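Long-range contact in type III chaperone protein ShcA (Pseudomonas syringae pv. tomato, PDB 4G6T), which probably serves as a dedicated class IA secretion chaperone that binds a type III effector before its export: residues A[5-16]-A[103-112]. Numbering follows the deposited sequence.
Sequences SNLFYKTLLDDF and REKLSVPTLK
On one side of the antiparallel sheet, helix 8-19 packs on the start of helix 108-127 and on the loop that leads into it, L12 meeting L106 of the loop and V108 of the helix, and F16 meeting L111. The axes of segments 8-16 and 108-112 come within 10.1 Å and cross at -78°. In L12, chi1 (172°) sends CG anti to the backbone N and toward 103-112, and chi2 then sets CD2 on L106 CD2 at 3.7 Å and CD1 on V108 CG2 at 3.6 Å. L111 CD2 sits over one face of the F16 ring, a CH-pi contact 4.1 Å from the centroid; K112 CG lies at that ring's edge, and K112 NZ hydrogen-bonds S19 OG. In this CesT-family alpha/beta fold the two helices lie on the antiparallel sheet: L111 also rests on L45, L54 and L56, and S107 N-caps the C-terminal helix by accepting from T110 N. R103, bent at chi2 and chi3, donates from NH1 to S5 O (3.0 Å), a bent bond, 141° at the hydrogen, reaching the carbonyl from above its plane, on the face opposite F8 N. One water accepts from R103 NH2 and from Y9 OH (2.7 Å) and donates to N6 OD1, tying three side chains together. The aliphatic part of R103 meets the F8 ring off-centre, with CG 4.3 Å from the centroid.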
# COMPACT_ATOMS: atom_id res chain seq x y z
N SER A 5 -3.73 20.02 -6.00
CA SER A 5 -4.22 18.87 -6.72
C SER A 5 -3.63 17.56 -6.23
O SER A 5 -4.27 16.53 -6.40
CB SER A 5 -3.97 19.01 -8.24
OG SER A 5 -2.60 19.00 -8.59
N ASN A 6 -2.48 17.67 -5.60
CA ASN A 6 -1.82 16.48 -5.02
C ASN A 6 -2.61 15.93 -3.82
O ASN A 6 -2.31 14.80 -3.36
CB ASN A 6 -0.39 16.70 -4.69
CG ASN A 6 0.49 16.72 -5.93
OD1 ASN A 6 0.13 16.05 -6.92
ND2 ASN A 6 1.60 17.43 -5.88
N LEU A 7 -3.62 16.65 -3.31
CA LEU A 7 -4.48 16.06 -2.27
C LEU A 7 -5.52 15.09 -2.80
O LEU A 7 -6.30 14.56 -2.07
CB LEU A 7 -5.15 17.14 -1.42
CG LEU A 7 -4.26 17.82 -0.41
CD1 LEU A 7 -4.86 19.18 -0.08
CD2 LEU A 7 -4.06 16.87 0.78
N PHE A 8 -5.58 14.88 -4.13
CA PHE A 8 -6.48 13.92 -4.75
C PHE A 8 -6.40 12.51 -4.10
O PHE A 8 -7.40 11.87 -3.91
CB PHE A 8 -6.11 13.80 -6.22
CG PHE A 8 -7.04 12.98 -7.04
CD1 PHE A 8 -8.16 13.56 -7.60
CD2 PHE A 8 -6.83 11.62 -7.22
CE1 PHE A 8 -9.05 12.82 -8.40
CE2 PHE A 8 -7.72 10.86 -7.99
CZ PHE A 8 -8.83 11.47 -8.57
N TYR A 9 -5.17 12.09 -3.82
CA TYR A 9 -4.90 10.77 -3.24
C TYR A 9 -5.53 10.63 -1.84
O TYR A 9 -6.21 9.66 -1.57
CB TYR A 9 -3.40 10.49 -3.18
CG TYR A 9 -2.73 10.63 -4.56
CD1 TYR A 9 -2.90 9.65 -5.54
CD2 TYR A 9 -2.07 11.79 -4.90
CE1 TYR A 9 -2.36 9.86 -6.81
CE2 TYR A 9 -1.55 12.00 -6.15
CZ TYR A 9 -1.72 11.03 -7.10
OH TYR A 9 -1.14 11.28 -8.37
N LYS A 10 -5.34 11.67 -1.03
CA LYS A 10 -5.97 11.70 0.30
C LYS A 10 -7.47 11.65 0.18
O LYS A 10 -8.18 10.94 0.91
CB LYS A 10 -5.56 12.95 1.04
CG LYS A 10 -6.32 13.08 2.34
CD LYS A 10 -6.04 14.35 3.10
CE LYS A 10 -6.74 14.35 4.46
NZ LYS A 10 -8.21 14.37 4.40
N THR A 11 -8.05 12.45 -0.71
CA THR A 11 -9.48 12.43 -0.88
C THR A 11 -10.02 11.04 -1.22
O THR A 11 -11.07 10.58 -0.74
CB THR A 11 -9.91 13.49 -1.93
OG1 THR A 11 -9.33 14.72 -1.51
CG2 THR A 11 -11.42 13.55 -2.01
N LEU A 12 -9.29 10.36 -2.10
CA LEU A 12 -9.64 9.01 -2.48
C LEU A 12 -9.57 8.10 -1.25
O LEU A 12 -10.45 7.26 -1.05
CB LEU A 12 -8.71 8.48 -3.57
CG LEU A 12 -8.88 7.00 -3.91
CD1 LEU A 12 -10.23 6.73 -4.49
CD2 LEU A 12 -7.73 6.65 -4.86
N LEU A 13 -8.46 8.20 -0.54
CA LEU A 13 -8.25 7.40 0.66
C LEU A 13 -9.33 7.62 1.71
O LEU A 13 -9.82 6.62 2.29
CB LEU A 13 -6.87 7.56 1.22
CG LEU A 13 -6.46 6.60 2.34
CD1 LEU A 13 -6.50 5.17 1.83
CD2 LEU A 13 -5.07 6.96 2.83
N ASP A 14 -9.75 8.89 1.85
CA ASP A 14 -10.93 9.16 2.71
C ASP A 14 -12.21 8.51 2.25
O ASP A 14 -12.96 7.97 3.07
CB ASP A 14 -11.16 10.66 2.78
CG ASP A 14 -10.07 11.41 3.53
OD1 ASP A 14 -9.18 10.79 4.20
OD2 ASP A 14 -10.02 12.69 3.37
N ASP A 15 -12.48 8.53 0.98
CA ASP A 15 -13.66 7.88 0.41
C ASP A 15 -13.59 6.35 0.55
O ASP A 15 -14.61 5.71 0.77
CB ASP A 15 -13.87 8.26 -1.06
CG ASP A 15 -14.43 9.68 -1.24
OD1 ASP A 15 -14.73 10.30 -0.21
OD2 ASP A 15 -14.61 10.14 -2.39
N PHE A 16 -12.39 5.82 0.38
CA PHE A 16 -12.15 4.36 0.56
C PHE A 16 -12.43 3.95 2.00
O PHE A 16 -13.17 2.99 2.23
CB PHE A 16 -10.71 4.09 0.12
CG PHE A 16 -10.20 2.68 0.36
CD1 PHE A 16 -10.51 1.70 -0.54
CD2 PHE A 16 -9.32 2.43 1.39
CE1 PHE A 16 -9.99 0.41 -0.39
CE2 PHE A 16 -8.81 1.14 1.57
CZ PHE A 16 -9.16 0.15 0.68
N ARG A 103 -3.19 8.16 -11.83
CA ARG A 103 -4.16 9.07 -11.17
C ARG A 103 -5.46 9.13 -11.96
O ARG A 103 -6.55 9.07 -11.35
CB ARG A 103 -3.56 10.46 -10.97
CG ARG A 103 -4.49 11.50 -10.27
CD ARG A 103 -4.35 12.94 -10.89
NE ARG A 103 -3.23 13.69 -10.35
CZ ARG A 103 -3.32 14.75 -9.52
NH1 ARG A 103 -4.50 15.25 -9.11
NH2 ARG A 103 -2.19 15.34 -9.11
N GLU A 104 -5.37 9.23 -13.29
CA GLU A 104 -6.53 9.21 -14.22
C GLU A 104 -7.49 8.04 -14.06
O GLU A 104 -8.62 8.10 -14.48
CB GLU A 104 -6.01 9.17 -15.69
CG GLU A 104 -5.19 10.38 -16.17
CD GLU A 104 -3.68 10.40 -15.82
OE1 GLU A 104 -3.15 9.54 -15.04
OE2 GLU A 104 -2.98 11.34 -16.30
N LYS A 105 -7.01 6.90 -13.58
CA LYS A 105 -7.81 5.71 -13.44
C LYS A 105 -8.27 5.41 -12.02
O LYS A 105 -8.98 4.44 -11.80
CB LYS A 105 -7.00 4.51 -13.94
CG LYS A 105 -6.86 4.50 -15.47
CD LYS A 105 -5.74 3.59 -15.99
CE LYS A 105 -5.30 3.95 -17.41
NZ LYS A 105 -5.05 5.41 -17.71
N LEU A 106 -7.89 6.24 -11.06
CA LEU A 106 -8.22 5.96 -9.68
C LEU A 106 -9.68 6.19 -9.40
O LEU A 106 -10.32 7.15 -9.91
CB LEU A 106 -7.42 6.82 -8.72
CG LEU A 106 -5.95 6.52 -8.53
CD1 LEU A 106 -5.18 7.64 -7.81
CD2 LEU A 106 -5.91 5.20 -7.74
N SER A 107 -10.23 5.30 -8.62
CA SER A 107 -11.56 5.38 -8.07
C SER A 107 -11.64 4.43 -6.93
O SER A 107 -10.78 3.56 -6.79
CB SER A 107 -12.64 4.97 -9.09
OG SER A 107 -12.63 3.54 -9.39
N VAL A 108 -12.67 4.53 -6.11
CA VAL A 108 -12.77 3.64 -4.98
C VAL A 108 -12.95 2.18 -5.44
O VAL A 108 -12.20 1.30 -4.96
CB VAL A 108 -13.85 4.10 -3.96
CG1 VAL A 108 -14.10 3.03 -2.93
CG2 VAL A 108 -13.36 5.36 -3.27
N PRO A 109 -13.84 1.88 -6.40
CA PRO A 109 -13.94 0.46 -6.85
C PRO A 109 -12.64 -0.06 -7.48
O PRO A 109 -12.32 -1.24 -7.25
CB PRO A 109 -15.06 0.46 -7.87
CG PRO A 109 -15.88 1.69 -7.53
CD PRO A 109 -14.89 2.71 -7.04
N THR A 110 -11.95 0.77 -8.25
CA THR A 110 -10.64 0.34 -8.86
C THR A 110 -9.63 0.06 -7.80
O THR A 110 -8.91 -0.95 -7.86
CB THR A 110 -10.13 1.35 -9.90
OG1 THR A 110 -11.06 1.35 -10.98
CG2 THR A 110 -8.78 0.95 -10.41
N LEU A 111 -9.50 0.93 -6.81
CA LEU A 111 -8.59 0.68 -5.74
C LEU A 111 -8.92 -0.64 -5.03
O LEU A 111 -8.02 -1.43 -4.66
CB LEU A 111 -8.54 1.87 -4.76
CG LEU A 111 -7.66 1.75 -3.53
CD1 LEU A 111 -6.19 1.48 -3.82
CD2 LEU A 111 -7.73 3.02 -2.68
N LYS A 112 -10.20 -0.85 -4.72
CA LYS A 112 -10.65 -2.11 -4.06
C LYS A 112 -10.26 -3.32 -4.90
O LYS A 112 -9.63 -4.27 -4.36
CB LYS A 112 -12.16 -2.12 -3.82
CG LYS A 112 -12.60 -1.15 -2.75
CD LYS A 112 -14.10 -1.26 -2.55
CE LYS A 112 -14.49 -0.39 -1.38
NZ LYS A 112 -15.89 -0.71 -1.08
O HOH W 1 0.24 13.64 -8.62